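Alpha-glucosidase ([Eubacterium] rectale, PDB 6PNR) hydrolyses alpha-glycosidic bonds as a family 31 glycoside hydrolase, and is probably a sulfoquinovosidase that releases sulfoquinovose from sulfolipid-derived glycosides. Local coordinates at residues K110-Y115 / N176-H181; E212-Y217 / L221-T226; A479-C484 / Q573-M578; T487-G492 / A511-F516; D598-P603 / Y615-E620. One frame throughout, in Å; residues are numbered along the deposited sequence.

Contact 1 of 5, residues K110-Y115 / N176-H181; sequences KEEKCY and NKYYLH
An extended chain with chi1 at 179° carries the carboxylate of Glu112 toward segment 176-181, while Asn176 turns CG anti to its carbonyl carbon (chi1 -64°) and lays its amide across that path. The two side chains cross at about a right angle, with carboxylate and amide planes 44° apart. Direct approach stays loose: Glu112 OE1 is 3.6 Å from Asn176 ND2, and Glu112 OE2 is 3.8 Å from Tyr178 OH. Two waters bridge the difference. One donates to Glu112 OE2 at 2.8 Å and accepts from Tyr178 OH at 2.7 Å, lying in the plane of the tyrosine ring at its edge; Asn176 ND2 adds a weak bond to it. The other donates to Glu112 OE1 at 2.7 Å and accepts from Asn176 ND2 at 3.0 Å. Glu112 OE2 is also bonded to Ser174 OG and His198 NE2, which leaves the buried carboxylate little freedom to rotate. Segment 110-115 leads into strand 114-118, at one edge of an eight-stranded antiparallel sheet; strand 168-174 separates it from strand 178-182. Strand 17-22 packs on Asn176 and Tyr178, whereas helix 217-228 packs on Lys177, Tyr179 and His181.

Contact 2 of 5, residues E212-Y217 / L221-T226; sequences ECADTY and LERITT
Arg223 runs from helix 217-228 across the end of strand 208-213 and can be followed outward from CB. Arg223 CB rests against the carboxylate of Glu212, 3.7 Å from Glu212 OE2. Arg223 CG follows at 3.9 Å from the same oxygen, and Arg223 CD comes closest, 3.2 Å from Glu212 OE2. Arg223 NE lies 3.1 Å from Cys213 O and Arg223 CZ 4.1 Å from it, and the methyl of Ala214 meets the guanidinium edge near its plane. Carboxylate and guanidinium planes are only 21° apart, yet Glu212 OE2 and Arg223 NE stand 4.4 Å from each other, opposite charges beyond salt-bridge distance whose attraction is probably only long-range. The firm partners of Glu212 OE1 lie elsewhere: Tyr179 OH and Arg210. Replacing Glu212 with an alanine would probably leave Arg210 without its ion-pair mate and open a gap beside CB and CD of Arg223. At the start of the helix, Leu221 N donates to Tyr217 O at 2.9 Å with an N-H...O angle of 157°. Thr216 precedes that first turn as N-cap, its OG1 bonded to Lys219 N. The whole is a strand-to-helix connection, in which an N-capped helix folds back onto the strand that leads into it.

Contact 3 of 5, residues A479-C484 / Q573-M578; sequences AGMMGC and QRPLFM
Met481 has the largest share of the buried surface, followed by Met578 and Phe577. Three successive torsions near -60° (chi1 -69°) curl the Met481 chain, so that its sulfur and methyl present themselves to segment 573-578. Met481 SD lies 3.8 Å from Met578 CE, the two methionines sliding past each other in opposite directions, and 3.7 Å from Pro575 CG. Met481 CE reaches the edge of the Phe577 ring, 4.3 Å from CE1. The Met481 sulfur is 5.4 Å from the centroid of that ring and 61° off its normal, an oblique Met-aromatic contact. Pro575 CB sits over one face of the same ring, toward its rim, while Tyr587 stacks on Phe577 and Tyr217 meets it edge-to-face. Behind Met481 the helix ends in a Schellman motif: Cys484 N bonds back to Ala479 O at 3.1 Å, Gly483 N to Gly480 O, and Gly483 has the positive phi of 92° that the turn needs. At Gly480, a CB would come 3.4 Å from Gln573 O, evidence of a close fit between the backbones. Sulfur, methyl and ring atoms make all the side-chain contacts, which implies that dispersion and shape, not directional bonding, join the barrel helix to the C-terminal domain.

Contact 4 of 5, residues T487-G492 / A511-F516; sequences THSDIG and AEMAMF
The shortest backbone bond within the two segments, from Phe516 N to Met513 O at 2.9 Å, involves the residue whose methyl meets Ser489 across the contact. Met513 extends as far as SD and then bends, which sets its CE 4.2 Å from Ser489 OG; that oxygen accepts from Trp510 NE1. The main packing is made by Ile491. With chi1 at -69°, Ile491 CG2 lies anti to the backbone N and sits 3.7 Å from Ala511 CB, while Ile491 CG1 approaches Ala514 CB at 3.6 Å and CD1 touches the same methyl. The branched side chain thus spans two alanines three residues apart on one helix face, and their small methyls let the backbones come near: the CA atoms of Ile491 and Ala511 are 5.6 Å apart. With an alanine in place of Ile491, both helix methyls would probably lose their packing against the isoleucine branches and a gap would open between strand and helix. The segments belong to a beta-alpha-beta crossover, strand 490-491, helix 504-514 and strand 521-522, in the TIM-barrel domain. Asp490 pairs with Arg521 and touches His523 of the inhibitor pocket. The buried, aliphatic interface implies that the match probably rests on the fit of methyl groups rather than on directional bonds.

Contact 5 of 5, residues D598-P603 / Y615-E620; sequences DMLIAP and YLPQDE
Leu600 and Leu616 mark the nearest backbone approach, their CA atoms 7.8 Å apart; both have extended backbone angles, but their strands bond to different partners, so side chains fill the space between. Leu600 does nearly all the touching from segment 598-603. Its chi1 of -171° sends CG anti to the backbone N, and a chi2 of 145°, away from the usual staggered values, turns both methyls to segment 615-620. CD1 meets Pro617 CD tip to tip at 3.5 Å and lies 3.8 Å from Leu616 CD2; it also comes 4.0 Å from Tyr615 O. CD2 of Leu600 adds a second approach to Leu616 CD2, at 3.9 Å. The two leucines cross obliquely, and one methyl of Leu616 thus faces both branches of Leu600. Tyr615 contributes backbone here, its hydroxyl being bonded to Asp583. Further along, Asp619 OD1 accepts from Glu620 N at 2.7 Å on the anti side of the carboxylate, and OD2 of the same group bonds Tyr580 OH; these bonds hold the acid as the chain turns toward strand 621-623. Trp621 of that strand packs on both leucines, and its NE1 bonds to Pro617 O. Strand 599-601 runs antiparallel between strands 593-595 and 646-649 in the six-stranded sheet of the C-terminal domain, and Leu594 and Phe647 on these neighbours touch Leu600 and Leu616 respectively. Strand 611-616 instead pairs with strand 633-638, while Tyr557 of helix 538-568 bonds to Asp598 N.

Contacts 1, 2, 3 and 5 follow in series along the chain, while contact 4 is nested in the loop contact 3 closes. Contacts 1 and 2 share the eight-stranded antiparallel sheet, through neighbouring strands 178-182 and 208-213, centres about 12 Å apart. The centre of contact 3 is about 12 Å from that of contact 2 and about 14 Å from that of contact 1, and it touches both: Leu221 packs on Gly480 and Met578, and Tyr115 on Phe577. It also touches contact 5, whose strand 599-601 shares a sheet with strand 573-574. Contact 4 meets contact 5 through Phe516 and Ile601. Contact 3 therefore links the N-terminal sheet, the catalytic barrel and the C-terminal domain.

Contact 1 of 5, residues K110-Y115 / N176-H181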
# COMPACT_ATOMS: atom_id res chain seq x y z
N LYS A 110 14.15 2.79 24.62
CA LYS A 110 12.85 2.19 24.34
C LYS A 110 11.71 2.98 24.97
O LYS A 110 10.62 3.05 24.39
CB LYS A 110 12.84 0.74 24.82
CG LYS A 110 11.58 -0.03 24.47
CD LYS A 110 11.60 -1.46 25.00
CE LYS A 110 10.36 -2.24 24.56
NZ LYS A 110 10.37 -3.66 25.01
N GLU A 111 11.92 3.60 26.13
CA GLU A 111 10.83 4.25 26.84
C GLU A 111 10.57 5.68 26.37
O GLU A 111 9.59 6.29 26.80
CB GLU A 111 11.11 4.26 28.35
CG GLU A 111 11.28 2.88 28.98
CD GLU A 111 12.66 2.26 28.72
OE1 GLU A 111 13.58 2.98 28.27
OE2 GLU A 111 12.81 1.04 28.97
N GLU A 112 11.42 6.23 25.51
CA GLU A 112 11.29 7.61 25.07
C GLU A 112 10.05 7.79 24.18
O GLU A 112 9.68 6.90 23.41
CB GLU A 112 12.55 8.02 24.31
CG GLU A 112 12.55 9.43 23.76
CD GLU A 112 13.85 9.76 23.06
OE1 GLU A 112 14.79 8.93 23.14
OE2 GLU A 112 13.95 10.83 22.43
N LYS A 113 9.43 8.96 24.28
CA LYS A 113 8.31 9.33 23.42
C LYS A 113 8.62 10.65 22.73
O LYS A 113 9.46 11.43 23.18
CB LYS A 113 7.01 9.39 24.23
CG LYS A 113 6.62 8.01 24.71
CD LYS A 113 5.58 7.99 25.79
CE LYS A 113 5.34 6.52 26.15
NZ LYS A 113 4.37 6.35 27.26
N CYS A 114 7.92 10.89 21.62
CA CYS A 114 8.22 12.01 20.72
C CYS A 114 6.92 12.60 20.18
O CYS A 114 5.98 11.86 19.87
CB CYS A 114 9.10 11.57 19.56
SG CYS A 114 10.76 11.03 20.05
N TYR A 115 6.89 13.91 20.03
CA TYR A 115 5.67 14.60 19.65
C TYR A 115 5.97 15.64 18.58
O TYR A 115 7.06 16.22 18.53
CB TYR A 115 5.02 15.25 20.87
CG TYR A 115 4.80 14.29 22.02
CD1 TYR A 115 3.62 13.57 22.13
CD2 TYR A 115 5.79 14.09 22.98
CE1 TYR A 115 3.43 12.69 23.17
CE2 TYR A 115 5.61 13.21 24.02
CZ TYR A 115 4.43 12.51 24.11
OH TYR A 115 4.23 11.63 25.15
N ASN A 176 13.04 13.45 26.51
CA ASN A 176 14.27 13.95 27.12
C ASN A 176 14.27 15.48 27.23
O ASN A 176 15.31 16.04 27.60
CB ASN A 176 15.49 13.50 26.32
CG ASN A 176 15.66 12.00 26.33
OD1 ASN A 176 15.24 11.32 27.27
ND2 ASN A 176 16.28 11.47 25.28
N LYS A 177 13.15 16.13 26.89
CA LYS A 177 12.97 17.57 27.06
C LYS A 177 13.95 18.37 26.20
O LYS A 177 14.64 19.27 26.66
CB LYS A 177 13.07 17.97 28.53
CG LYS A 177 11.82 17.62 29.32
CD LYS A 177 11.92 18.09 30.76
CE LYS A 177 10.96 17.32 31.64
NZ LYS A 177 10.97 17.82 33.04
N TYR A 178 13.98 18.02 24.92
CA TYR A 178 14.58 18.84 23.88
C TYR A 178 13.63 18.83 22.68
O TYR A 178 12.78 17.95 22.54
CB TYR A 178 15.98 18.33 23.46
CG TYR A 178 16.00 16.99 22.72
CD1 TYR A 178 15.74 16.93 21.35
CD2 TYR A 178 16.30 15.80 23.37
CE1 TYR A 178 15.76 15.73 20.67
CE2 TYR A 178 16.32 14.59 22.70
CZ TYR A 178 16.05 14.56 21.34
OH TYR A 178 16.06 13.37 20.64
N TYR A 179 13.78 19.84 21.82
CA TYR A 179 13.22 19.78 20.48
C TYR A 179 14.37 19.81 19.49
O TYR A 179 15.44 20.35 19.78
CB TYR A 179 12.23 20.93 20.20
CG TYR A 179 12.83 22.27 19.81
CD1 TYR A 179 13.12 22.58 18.48
CD2 TYR A 179 13.07 23.24 20.77
CE1 TYR A 179 13.65 23.82 18.14
CE2 TYR A 179 13.59 24.47 20.43
CZ TYR A 179 13.90 24.75 19.13
OH TYR A 179 14.43 25.99 18.82
N LEU A 180 14.13 19.22 18.33
CA LEU A 180 15.11 19.17 17.26
C LEU A 180 14.41 19.62 15.98
O LEU A 180 13.32 19.14 15.67
CB LEU A 180 15.69 17.75 17.09
CG LEU A 180 16.77 17.49 16.03
CD1 LEU A 180 17.56 16.25 16.39
CD2 LEU A 180 16.19 17.33 14.64
N HIS A 181 15.05 20.52 15.25
CA HIS A 181 14.53 21.04 14.00
C HIS A 181 15.56 20.82 12.91
O HIS A 181 16.75 21.08 13.11
CB HIS A 181 14.23 22.54 14.11
CG HIS A 181 13.77 23.14 12.82
ND1 HIS A 181 12.62 22.71 12.18
CD2 HIS A 181 14.31 24.10 12.03
CE1 HIS A 181 12.47 23.39 11.06
NE2 HIS A 181 13.47 24.24 10.94
O HOH W 1 16.68 11.29 22.17
O HOH W 2 16.43 8.45 25.28

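Contact 2 of 5, residues E212-Y217 / L221-T226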
# COMPACT_ATOMS: atom_id res chain seq x y z
N GLU A 212 17.57 22.14 21.03
CA GLU A 212 17.45 23.07 22.14
C GLU A 212 16.71 22.39 23.28
O GLU A 212 15.67 21.77 23.06
CB GLU A 212 16.74 24.34 21.67
CG GLU A 212 16.68 25.45 22.68
CD GLU A 212 16.47 26.83 22.03
OE1 GLU A 212 16.03 26.90 20.85
OE2 GLU A 212 16.77 27.83 22.71
N CYS A 213 17.25 22.49 24.50
CA CYS A 213 16.68 21.80 25.65
C CYS A 213 16.09 22.79 26.65
O CYS A 213 16.26 24.01 26.55
CB CYS A 213 17.74 20.91 26.33
SG CYS A 213 19.06 21.80 27.27
N ALA A 214 15.36 22.26 27.63
CA ALA A 214 14.75 23.10 28.64
C ALA A 214 14.32 22.22 29.80
O ALA A 214 14.12 21.01 29.66
CB ALA A 214 13.56 23.90 28.09
N ASP A 215 14.16 22.86 30.96
CA ASP A 215 13.84 22.17 32.21
C ASP A 215 12.39 21.67 32.25
O ASP A 215 12.10 20.68 32.92
CB ASP A 215 14.11 23.12 33.38
CG ASP A 215 13.83 22.50 34.73
OD1 ASP A 215 14.03 21.27 34.88
OD2 ASP A 215 13.39 23.24 35.65
N THR A 216 11.48 22.37 31.57
CA THR A 216 10.06 22.03 31.58
C THR A 216 9.50 22.16 30.16
O THR A 216 10.07 22.84 29.31
CB THR A 216 9.26 22.95 32.52
OG1 THR A 216 9.31 24.30 32.01
CG2 THR A 216 9.84 22.93 33.93
N TYR A 217 8.36 21.50 29.92
CA TYR A 217 7.74 21.62 28.60
C TYR A 217 7.24 23.04 28.36
O TYR A 217 7.26 23.50 27.22
CB TYR A 217 6.59 20.61 28.45
CG TYR A 217 7.12 19.22 28.31
CD1 TYR A 217 7.80 18.84 27.15
CD2 TYR A 217 7.01 18.30 29.34
CE1 TYR A 217 8.33 17.58 27.02
CE2 TYR A 217 7.54 17.03 29.22
CZ TYR A 217 8.20 16.68 28.05
OH TYR A 217 8.73 15.43 27.91
N LEU A 221 8.41 25.21 25.13
CA LEU A 221 7.55 25.92 24.19
C LEU A 221 7.94 27.39 24.10
O LEU A 221 7.83 27.99 23.02
CB LEU A 221 6.08 25.78 24.59
CG LEU A 221 5.29 24.69 23.85
CD1 LEU A 221 5.22 25.01 22.36
CD2 LEU A 221 5.90 23.32 24.07
N GLU A 222 8.42 27.99 25.20
CA GLU A 222 8.96 29.34 25.12
C GLU A 222 10.13 29.41 24.14
O GLU A 222 10.19 30.32 23.30
CB GLU A 222 9.39 29.81 26.51
CG GLU A 222 8.22 29.90 27.46
CD GLU A 222 8.62 30.05 28.92
OE1 GLU A 222 9.77 30.49 29.19
OE2 GLU A 222 7.77 29.74 29.81
N ARG A 223 11.05 28.44 24.22
CA ARG A 223 12.19 28.43 23.30
C ARG A 223 11.76 28.13 21.86
O ARG A 223 12.27 28.74 20.91
CB ARG A 223 13.22 27.41 23.77
CG ARG A 223 13.73 27.67 25.20
CD ARG A 223 15.13 27.08 25.41
NE ARG A 223 15.49 26.99 26.83
CZ ARG A 223 16.08 27.97 27.51
NH1 ARG A 223 16.39 29.11 26.91
NH2 ARG A 223 16.36 27.79 28.80
N ILE A 224 10.85 27.18 21.68
CA ILE A 224 10.37 26.83 20.34
C ILE A 224 9.84 28.07 19.63
O ILE A 224 10.17 28.35 18.47
CB ILE A 224 9.31 25.72 20.43
CG1 ILE A 224 9.99 24.37 20.68
CG2 ILE A 224 8.42 25.68 19.17
CD1 ILE A 224 9.02 23.22 20.98
N THR A 225 9.01 28.85 20.33
CA THR A 225 8.35 29.98 19.70
C THR A 225 9.25 31.21 19.64
O THR A 225 9.07 32.06 18.76
CB THR A 225 7.05 30.30 20.42
OG1 THR A 225 7.30 30.48 21.82
CG2 THR A 225 6.06 29.15 20.23
N THR A 226 10.22 31.34 20.56
CA THR A 226 11.26 32.34 20.34
C THR A 226 11.96 32.11 19.00
O THR A 226 12.26 33.07 18.27
CB THR A 226 12.28 32.33 21.49
OG1 THR A 226 11.64 32.79 22.69
CG2 THR A 226 13.47 33.25 21.17
O HOH W 3 14.89 29.75 21.25

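Contact 3 of 5, residues A479-C484 / Q573-M578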
# COMPACT_ATOMS: atom_id res chain seq x y z
N ALA A 479 -0.08 20.35 16.87
CA ALA A 479 0.24 21.69 16.40
C ALA A 479 0.77 22.56 17.53
O ALA A 479 1.72 23.34 17.34
CB ALA A 479 -0.98 22.36 15.76
N GLY A 480 0.16 22.44 18.71
CA GLY A 480 0.56 23.26 19.83
C GLY A 480 1.97 22.96 20.30
O GLY A 480 2.71 23.87 20.68
N MET A 481 2.36 21.69 20.27
CA MET A 481 3.73 21.34 20.61
C MET A 481 4.73 21.89 19.60
O MET A 481 5.92 22.01 19.92
CB MET A 481 3.88 19.81 20.74
CG MET A 481 3.15 19.20 21.94
SD MET A 481 3.68 19.92 23.53
CE MET A 481 5.42 19.50 23.52
N MET A 482 4.27 22.26 18.41
CA MET A 482 5.11 22.92 17.42
C MET A 482 5.11 24.44 17.54
O MET A 482 5.77 25.10 16.73
CB MET A 482 4.67 22.54 16.00
CG MET A 482 4.68 21.05 15.75
SD MET A 482 6.35 20.41 15.48
CE MET A 482 6.92 20.03 17.15
N GLY A 483 4.39 25.00 18.51
CA GLY A 483 4.34 26.45 18.67
C GLY A 483 3.20 27.15 17.95
O GLY A 483 3.17 28.39 17.95
N CYS A 484 2.28 26.41 17.32
CA CYS A 484 1.06 26.98 16.77
C CYS A 484 -0.02 26.77 17.82
O CYS A 484 -0.67 25.72 17.87
CB CYS A 484 0.70 26.35 15.42
SG CYS A 484 1.80 26.87 14.09
N GLN A 573 -4.58 24.88 23.82
CA GLN A 573 -4.91 23.48 24.05
C GLN A 573 -3.60 22.74 24.27
O GLN A 573 -2.79 22.62 23.35
CB GLN A 573 -5.69 22.89 22.87
CG GLN A 573 -7.03 23.60 22.63
CD GLN A 573 -7.80 23.02 21.44
OE1 GLN A 573 -7.97 23.68 20.42
NE2 GLN A 573 -8.28 21.80 21.59
N ARG A 574 -3.40 22.24 25.50
CA ARG A 574 -2.15 21.70 26.00
C ARG A 574 -2.27 20.22 26.31
O ARG A 574 -3.31 19.76 26.77
CB ARG A 574 -1.71 22.43 27.28
CG ARG A 574 -1.81 23.92 27.14
CD ARG A 574 -1.54 24.67 28.43
NE ARG A 574 -1.76 26.11 28.22
CZ ARG A 574 -1.57 27.05 29.14
NH1 ARG A 574 -1.12 26.72 30.35
NH2 ARG A 574 -1.82 28.32 28.84
N PRO A 575 -1.20 19.45 26.10
CA PRO A 575 -1.23 18.04 26.50
C PRO A 575 -1.15 17.93 28.01
O PRO A 575 -0.63 18.81 28.70
CB PRO A 575 0.02 17.46 25.82
CG PRO A 575 0.94 18.61 25.70
CD PRO A 575 0.08 19.83 25.49
N LEU A 576 -1.71 16.84 28.53
CA LEU A 576 -1.79 16.72 29.98
C LEU A 576 -0.40 16.79 30.62
O LEU A 576 -0.25 17.37 31.71
CB LEU A 576 -2.50 15.43 30.36
CG LEU A 576 -4.00 15.51 30.65
CD1 LEU A 576 -4.80 16.10 29.47
CD2 LEU A 576 -4.53 14.12 31.00
N PHE A 577 0.62 16.26 29.95
CA PHE A 577 1.95 16.24 30.54
C PHE A 577 2.61 17.61 30.56
O PHE A 577 3.69 17.74 31.15
CB PHE A 577 2.86 15.23 29.82
CG PHE A 577 3.09 15.52 28.36
CD1 PHE A 577 4.02 16.46 27.96
CD2 PHE A 577 2.41 14.80 27.37
CE1 PHE A 577 4.25 16.72 26.62
CE2 PHE A 577 2.63 15.05 26.02
CZ PHE A 577 3.56 16.01 25.64
N MET A 578 2.00 18.63 29.97
CA MET A 578 2.58 19.96 30.03
C MET A 578 2.49 20.55 31.43
O MET A 578 3.31 21.40 31.80
CB MET A 578 1.91 20.90 29.04
CG MET A 578 2.54 22.28 28.97
SD MET A 578 2.03 23.21 27.53
CE MET A 578 3.13 22.52 26.28

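Contact 4 of 5, residues T487-G492 / A511-F516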
# COMPACT_ATOMS: atom_id res chain seq x y z
N THR A 487 -5.84 27.30 17.43
CA THR A 487 -6.44 26.51 16.37
C THR A 487 -7.93 26.31 16.66
O THR A 487 -8.43 26.66 17.73
CB THR A 487 -5.71 25.17 16.20
OG1 THR A 487 -6.11 24.57 14.95
CG2 THR A 487 -6.01 24.23 17.36
N HIS A 488 -8.62 25.74 15.68
CA HIS A 488 -10.05 25.47 15.79
C HIS A 488 -10.43 24.49 14.69
O HIS A 488 -9.58 24.00 13.95
CB HIS A 488 -10.87 26.77 15.72
CG HIS A 488 -10.99 27.37 14.35
ND1 HIS A 488 -9.95 28.03 13.73
CD2 HIS A 488 -12.06 27.48 13.52
CE1 HIS A 488 -10.37 28.51 12.57
NE2 HIS A 488 -11.64 28.19 12.42
N SER A 489 -11.72 24.17 14.60
CA SER A 489 -12.18 23.25 13.55
C SER A 489 -13.54 23.69 13.03
O SER A 489 -14.23 24.50 13.66
CB SER A 489 -12.26 21.80 14.06
OG SER A 489 -13.10 21.72 15.21
N ASP A 490 -13.90 23.16 11.85
CA ASP A 490 -15.27 23.26 11.33
C ASP A 490 -16.23 22.55 12.27
O ASP A 490 -16.15 21.32 12.41
CB ASP A 490 -15.38 22.59 9.94
CG ASP A 490 -14.44 23.17 8.90
OD1 ASP A 490 -14.25 24.40 8.87
OD2 ASP A 490 -13.93 22.37 8.07
N ILE A 491 -17.17 23.28 12.86
CA ILE A 491 -18.13 22.64 13.76
C ILE A 491 -19.06 21.76 12.93
O ILE A 491 -19.88 22.26 12.16
CB ILE A 491 -18.92 23.66 14.58
CG1 ILE A 491 -17.97 24.35 15.58
CG2 ILE A 491 -20.08 22.97 15.29
CD1 ILE A 491 -18.60 25.53 16.30
N GLY A 492 -18.93 20.45 13.08
CA GLY A 492 -19.68 19.51 12.26
C GLY A 492 -18.91 18.89 11.13
O GLY A 492 -19.47 18.05 10.41
N ALA A 511 -19.92 21.04 18.42
CA ALA A 511 -20.05 22.39 18.97
C ALA A 511 -19.70 22.43 20.46
O ALA A 511 -19.13 23.43 20.94
CB ALA A 511 -21.47 22.91 18.72
N GLU A 512 -20.02 21.37 21.21
CA GLU A 512 -19.75 21.38 22.65
C GLU A 512 -18.27 21.18 22.96
O GLU A 512 -17.84 21.49 24.08
CB GLU A 512 -20.60 20.31 23.36
CG GLU A 512 -20.06 18.89 23.32
CD GLU A 512 -21.06 17.86 23.86
OE1 GLU A 512 -22.28 18.01 23.62
OE2 GLU A 512 -20.62 16.89 24.52
N MET A 513 -17.49 20.70 22.00
CA MET A 513 -16.03 20.76 22.10
C MET A 513 -15.52 22.14 21.71
O MET A 513 -14.67 22.71 22.41
CB MET A 513 -15.39 19.70 21.20
CG MET A 513 -13.90 19.94 20.94
SD MET A 513 -13.06 18.63 20.02
CE MET A 513 -13.69 18.94 18.36
N ALA A 514 -16.06 22.69 20.62
CA ALA A 514 -15.57 23.95 20.07
C ALA A 514 -15.72 25.10 21.05
O ALA A 514 -14.94 26.06 20.99
CB ALA A 514 -16.31 24.26 18.76
N MET A 515 -16.71 25.05 21.95
CA MET A 515 -16.83 26.15 22.90
C MET A 515 -15.68 26.19 23.89
O MET A 515 -15.51 27.20 24.56
CB MET A 515 -18.17 26.09 23.65
CG MET A 515 -18.38 24.86 24.52
SD MET A 515 -20.06 24.86 25.20
CE MET A 515 -20.00 23.45 26.31
N PHE A 516 -14.88 25.12 23.99
CA PHE A 516 -13.64 25.14 24.76
C PHE A 516 -12.42 25.26 23.84
O PHE A 516 -11.43 24.57 24.03
CB PHE A 516 -13.52 23.90 25.64
CG PHE A 516 -14.62 23.76 26.65
CD1 PHE A 516 -14.59 24.50 27.83
CD2 PHE A 516 -15.67 22.89 26.43
CE1 PHE A 516 -15.60 24.37 28.77
CE2 PHE A 516 -16.70 22.75 27.36
CZ PHE A 516 -16.66 23.50 28.54

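Contact 5 of 5, residues D598-P603 / Y615-E620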
# COMPACT_ATOMS: atom_id res chain seq x y z
N ASP A 598 -6.13 25.63 33.87
CA ASP A 598 -7.16 25.49 34.88
C ASP A 598 -8.31 24.57 34.47
O ASP A 598 -9.24 24.39 35.27
CB ASP A 598 -7.72 26.86 35.26
CG ASP A 598 -6.71 27.70 36.04
OD1 ASP A 598 -5.54 27.28 36.16
OD2 ASP A 598 -7.09 28.78 36.53
N MET A 599 -8.28 23.98 33.28
CA MET A 599 -9.39 23.14 32.83
C MET A 599 -8.89 21.91 32.11
O MET A 599 -7.89 21.96 31.39
CB MET A 599 -10.34 23.90 31.90
CG MET A 599 -11.09 25.04 32.56
SD MET A 599 -12.56 25.52 31.62
CE MET A 599 -13.75 24.31 32.21
N LEU A 600 -9.59 20.79 32.31
CA LEU A 600 -9.36 19.57 31.55
C LEU A 600 -10.60 19.29 30.72
O LEU A 600 -11.71 19.28 31.25
CB LEU A 600 -9.03 18.38 32.45
CG LEU A 600 -8.56 17.16 31.65
CD1 LEU A 600 -7.51 16.40 32.44
CD2 LEU A 600 -9.73 16.20 31.29
N ILE A 601 -10.40 19.08 29.42
CA ILE A 601 -11.49 18.80 28.49
C ILE A 601 -11.25 17.43 27.89
O ILE A 601 -10.14 17.14 27.42
CB ILE A 601 -11.58 19.86 27.37
CG1 ILE A 601 -11.41 21.28 27.95
CG2 ILE A 601 -12.90 19.69 26.61
CD1 ILE A 601 -12.48 21.67 29.00
N ALA A 602 -12.28 16.59 27.92
CA ALA A 602 -12.25 15.23 27.36
C ALA A 602 -13.47 15.06 26.48
O ALA A 602 -14.50 14.54 26.93
CB ALA A 602 -12.22 14.18 28.47
N PRO A 603 -13.42 15.50 25.23
CA PRO A 603 -14.63 15.52 24.40
C PRO A 603 -15.17 14.13 24.10
O PRO A 603 -14.41 13.19 23.83
CB PRO A 603 -14.17 16.23 23.11
CG PRO A 603 -13.01 17.08 23.56
CD PRO A 603 -12.30 16.22 24.59
N TYR A 615 -9.71 10.26 32.26
CA TYR A 615 -8.56 10.18 33.14
C TYR A 615 -8.20 11.58 33.60
O TYR A 615 -7.88 12.45 32.78
CB TYR A 615 -7.35 9.52 32.47
CG TYR A 615 -6.14 9.62 33.37
CD1 TYR A 615 -5.94 8.71 34.40
CD2 TYR A 615 -5.22 10.66 33.23
CE1 TYR A 615 -4.85 8.80 35.24
CE2 TYR A 615 -4.12 10.76 34.08
CZ TYR A 615 -3.94 9.83 35.08
OH TYR A 615 -2.87 9.91 35.94
N LEU A 616 -8.22 11.80 34.92
CA LEU A 616 -7.77 13.06 35.50
C LEU A 616 -6.41 12.89 36.16
O LEU A 616 -6.22 11.94 36.93
CB LEU A 616 -8.78 13.58 36.53
CG LEU A 616 -10.15 14.03 36.06
CD1 LEU A 616 -10.99 14.45 37.25
CD2 LEU A 616 -10.02 15.16 35.06
N PRO A 617 -5.45 13.76 35.88
CA PRO A 617 -4.21 13.77 36.66
C PRO A 617 -4.50 14.12 38.11
O PRO A 617 -5.54 14.68 38.44
CB PRO A 617 -3.36 14.85 35.99
CG PRO A 617 -3.97 15.03 34.61
CD PRO A 617 -5.43 14.74 34.78
N GLN A 618 -3.54 13.80 38.99
CA GLN A 618 -3.65 14.07 40.42
C GLN A 618 -3.72 15.57 40.70
O GLN A 618 -2.73 16.28 40.55
CB GLN A 618 -2.47 13.47 41.19
CG GLN A 618 -2.42 11.95 41.19
CD GLN A 618 -3.55 11.32 41.99
OE1 GLN A 618 -3.85 11.75 43.11
NE2 GLN A 618 -4.19 10.31 41.41
N ASP A 619 -4.88 16.04 41.14
CA ASP A 619 -5.12 17.45 41.41
C ASP A 619 -6.52 17.56 41.99
O ASP A 619 -7.25 16.57 42.04
CB ASP A 619 -4.96 18.30 40.14
CG ASP A 619 -4.49 19.71 40.44
OD1 ASP A 619 -4.81 20.22 41.53
OD2 ASP A 619 -3.81 20.30 39.58
N GLU A 620 -6.88 18.77 42.41
CA GLU A 620 -8.22 19.02 42.94
C GLU A 620 -9.12 19.52 41.81
O GLU A 620 -9.03 20.68 41.41
CB GLU A 620 -8.15 20.03 44.09
CG GLU A 620 -7.49 19.45 45.31
CD GLU A 620 -8.24 18.23 45.81
OE1 GLU A 620 -9.32 18.41 46.42
OE2 GLU A 620 -7.76 17.09 45.57